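Local coordinates for YciF Bacterial Stress Response Protein (Salmonella enterica subsp. enterica serovar Typhimurium, PDB 4ERU) that is of unknown function but probably acts in the bacterial stress response, with a ferritin-like helix-bundle fold and a two-metal site occupied by magnesium in this crystal, at residues A[146-149]-A[150-153]. Numbering follows the deposited sequence.
Sequences EKQT and DLKL. With MG (magnesium ion), chain D; MG (magnesium ion), chain E.
The side-chain amide of Q148 meets the following turn at a single point, where OE1 lies 3.9 Å from CD1 of L151 as the two side chains pass each other at an angle on the exposed side of helix 133-159. The carboxylate of D150 is approached at OD2 by a water that donates to it and also, at 2.8 Å, to the backbone O of K147. That carbonyl thus accepts twice, since it also takes the N-H of L151. H114 of helix 99-130 makes a weak hydrogen bond to D150 OD2. On the buried side, the carboxylate of E146 bridges two magnesium ions, with OE1 2.5 Å from one and OE2 2.4 Å from the other. Both ions are displaced toward the same face of the carboxylate, the one on OE1 much farther out of its plane. A bend at chi2 (72°) turns the carboxylate so that each oxygen reaches its own ion, and the two metals share a bridging water.

T149 packs against H50 of helix 41-66 and E113 of helix 99-130. Its CG2, anti to the backbone N (chi1 -61° for OG1), lies 4.2 Å from CD1 of L153, while OG1 hydrogen-bonds to E53 of helix 41-66 and to the backbone O of E145. Regular i to i+4 bonds tie the turns together, among them L153 N to T149 O at 2.9 Å.

H50, E113 and E116 complete the protein ligands of the magnesium on OE1, E24 and Q57 those of the magnesium on OE2. A carboxylate-bridged dinuclear centre within a helix bundle is characteristic of the metal-binding members of the ferritin-like fold, such as ferritins.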
ATOM      1  N   GLU A 146       7.906  -6.895   7.826  1.00 43.86           N
ATOM      2  CA  GLU A 146       6.654  -6.353   7.307  1.00 43.67           C
ATOM      3  C   GLU A 146       6.020  -7.389   6.361  1.00 44.47           C
ATOM      4  O   GLU A 146       4.810  -7.631   6.393  1.00 40.27           O
ATOM      5  CB  GLU A 146       6.925  -5.000   6.625  1.00 51.42           C
ATOM      6  CG  GLU A 146       5.949  -3.876   6.972  1.00 60.94           C
ATOM      7  CD  GLU A 146       6.099  -3.340   8.365  1.00 63.75           C
ATOM      8  OE1 GLU A 146       5.436  -3.857   9.305  1.00 70.55           O
ATOM      9  OE2 GLU A 146       6.839  -2.356   8.525  1.00 64.35           O
ATOM     10  N   LYS A 147       6.843  -8.045   5.550  1.00 46.14           N
ATOM     11  CA  LYS A 147       6.328  -9.073   4.645  1.00 46.83           C
ATOM     12  C   LYS A 147       5.749 -10.271   5.402  1.00 51.03           C
ATOM     13  O   LYS A 147       4.689 -10.771   5.030  1.00 48.62           O
ATOM     14  CB  LYS A 147       7.386  -9.517   3.637  1.00 48.21           C
ATOM     15  CG  LYS A 147       7.765  -8.397   2.658  1.00 48.70           C
ATOM     16  CD  LYS A 147       8.960  -8.803   1.765  1.00 52.49           C
ATOM     17  CE  LYS A 147       9.101  -7.816   0.619  1.00 55.64           C
ATOM     18  NZ  LYS A 147      10.362  -7.948  -0.213  1.00 59.97           N
ATOM     19  N   GLN A 148       6.432 -10.705   6.466  1.00 49.61           N
ATOM     20  CA  GLN A 148       5.907 -11.746   7.379  1.00 48.02           C
ATOM     21  C   GLN A 148       4.610 -11.361   8.062  1.00 48.34           C
ATOM     22  O   GLN A 148       3.745 -12.206   8.276  1.00 43.17           O
ATOM     23  CB  GLN A 148       6.946 -12.114   8.454  1.00 47.43           C
ATOM     24  CG  GLN A 148       8.214 -12.714   7.836  1.00 56.50           C
ATOM     25  CD  GLN A 148       7.884 -13.936   6.966  1.00 70.85           C
ATOM     26  OE1 GLN A 148       8.170 -13.965   5.758  1.00 76.81           O
ATOM     27  NE2 GLN A 148       7.251 -14.934   7.570  1.00 70.17           N
ATOM     28  N   THR A 149       4.468 -10.091   8.427  1.00 44.11           N
ATOM     29  CA  THR A 149       3.242  -9.667   9.081  1.00 42.28           C
ATOM     30  C   THR A 149       2.072  -9.735   8.086  1.00 40.73           C
ATOM     31  O   THR A 149       0.997 -10.199   8.418  1.00 39.79           O
ATOM     32  CB  THR A 149       3.413  -8.272   9.692  1.00 42.81           C
ATOM     33  OG1 THR A 149       4.445  -8.341  10.668  1.00 46.32           O
ATOM     34  CG2 THR A 149       2.125  -7.800  10.402  1.00 43.55           C
ATOM     35  N   ASP A 150       2.314  -9.297   6.856  1.00 41.91           N
ATOM     36  CA  ASP A 150       1.302  -9.335   5.807  1.00 41.63           C
ATOM     37  C   ASP A 150       0.885 -10.781   5.535  1.00 44.46           C
ATOM     38  O   ASP A 150      -0.296 -11.064   5.393  1.00 44.08           O
ATOM     39  CB  ASP A 150       1.829  -8.720   4.504  1.00 40.18           C
ATOM     40  CG  ASP A 150       0.789  -8.778   3.402  1.00 43.45           C
ATOM     41  OD1 ASP A 150      -0.363  -8.392   3.677  1.00 44.59           O
ATOM     42  OD2 ASP A 150       1.101  -9.229   2.277  1.00 50.39           O
ATOM     43  N   LEU A 151       1.867 -11.685   5.470  1.00 43.04           N
ATOM     44  CA  LEU A 151       1.567 -13.098   5.347  1.00 44.78           C
ATOM     45  C   LEU A 151       0.763 -13.690   6.517  1.00 44.10           C
ATOM     46  O   LEU A 151      -0.162 -14.487   6.296  1.00 44.34           O
ATOM     47  CB  LEU A 151       2.858 -13.912   5.111  1.00 46.75           C
ATOM     48  CG  LEU A 151       3.551 -13.769   3.751  1.00 49.63           C
ATOM     49  CD1 LEU A 151       4.844 -14.580   3.748  1.00 50.27           C
ATOM     50  CD2 LEU A 151       2.629 -14.233   2.591  1.00 59.97           C
ATOM     51  N   LYS A 152       1.122 -13.345   7.749  1.00 39.72           N
ATOM     52  CA  LYS A 152       0.338 -13.804   8.890  1.00 43.22           C
ATOM     53  C   LYS A 152      -1.107 -13.293   8.768  1.00 43.83           C
ATOM     54  O   LYS A 152      -2.044 -14.021   9.064  1.00 43.00           O
ATOM     55  CB  LYS A 152       0.990 -13.378  10.208  1.00 49.21           C
ATOM     56  CG  LYS A 152       0.163 -13.686  11.454  1.00 55.81           C
ATOM     57  CD  LYS A 152       0.533 -12.760  12.644  1.00 84.53           C
ATOM     58  CE  LYS A 152       1.576 -13.388  13.598  1.00 83.14           C
ATOM     59  NZ  LYS A 152       1.537 -12.692  14.923  1.00 80.40           N
ATOM     60  N   LEU A 153      -1.283 -12.055   8.289  1.00 41.74           N
ATOM     61  CA  LEU A 153      -2.629 -11.482   8.152  1.00 42.57           C
ATOM     62  C   LEU A 153      -3.416 -12.203   7.046  1.00 38.47           C
ATOM     63  O   LEU A 153      -4.597 -12.400   7.189  1.00 39.37           O
ATOM     64  CB  LEU A 153      -2.564  -9.977   7.862  1.00 39.82           C
ATOM     65  CG  LEU A 153      -2.192  -9.095   9.076  1.00 42.31           C
ATOM     66  CD1 LEU A 153      -1.749  -7.703   8.666  1.00 37.92           C
ATOM     67  CD2 LEU A 153      -3.345  -9.006  10.111  1.00 45.16           C
TER
HETATM   68 MG    MG D 202       3.473  -2.472   9.820  0.62 50.68          MG
HETATM   69 MG    MG E 203       6.421  -1.122  10.502  0.68 36.59          MG
HETATM   70  O   HOH W   1       4.016 -10.474   2.326  1.00 49.16           O
HETATM   71  O   HOH W   2       4.586  -1.803  11.403  1.00 45.45           O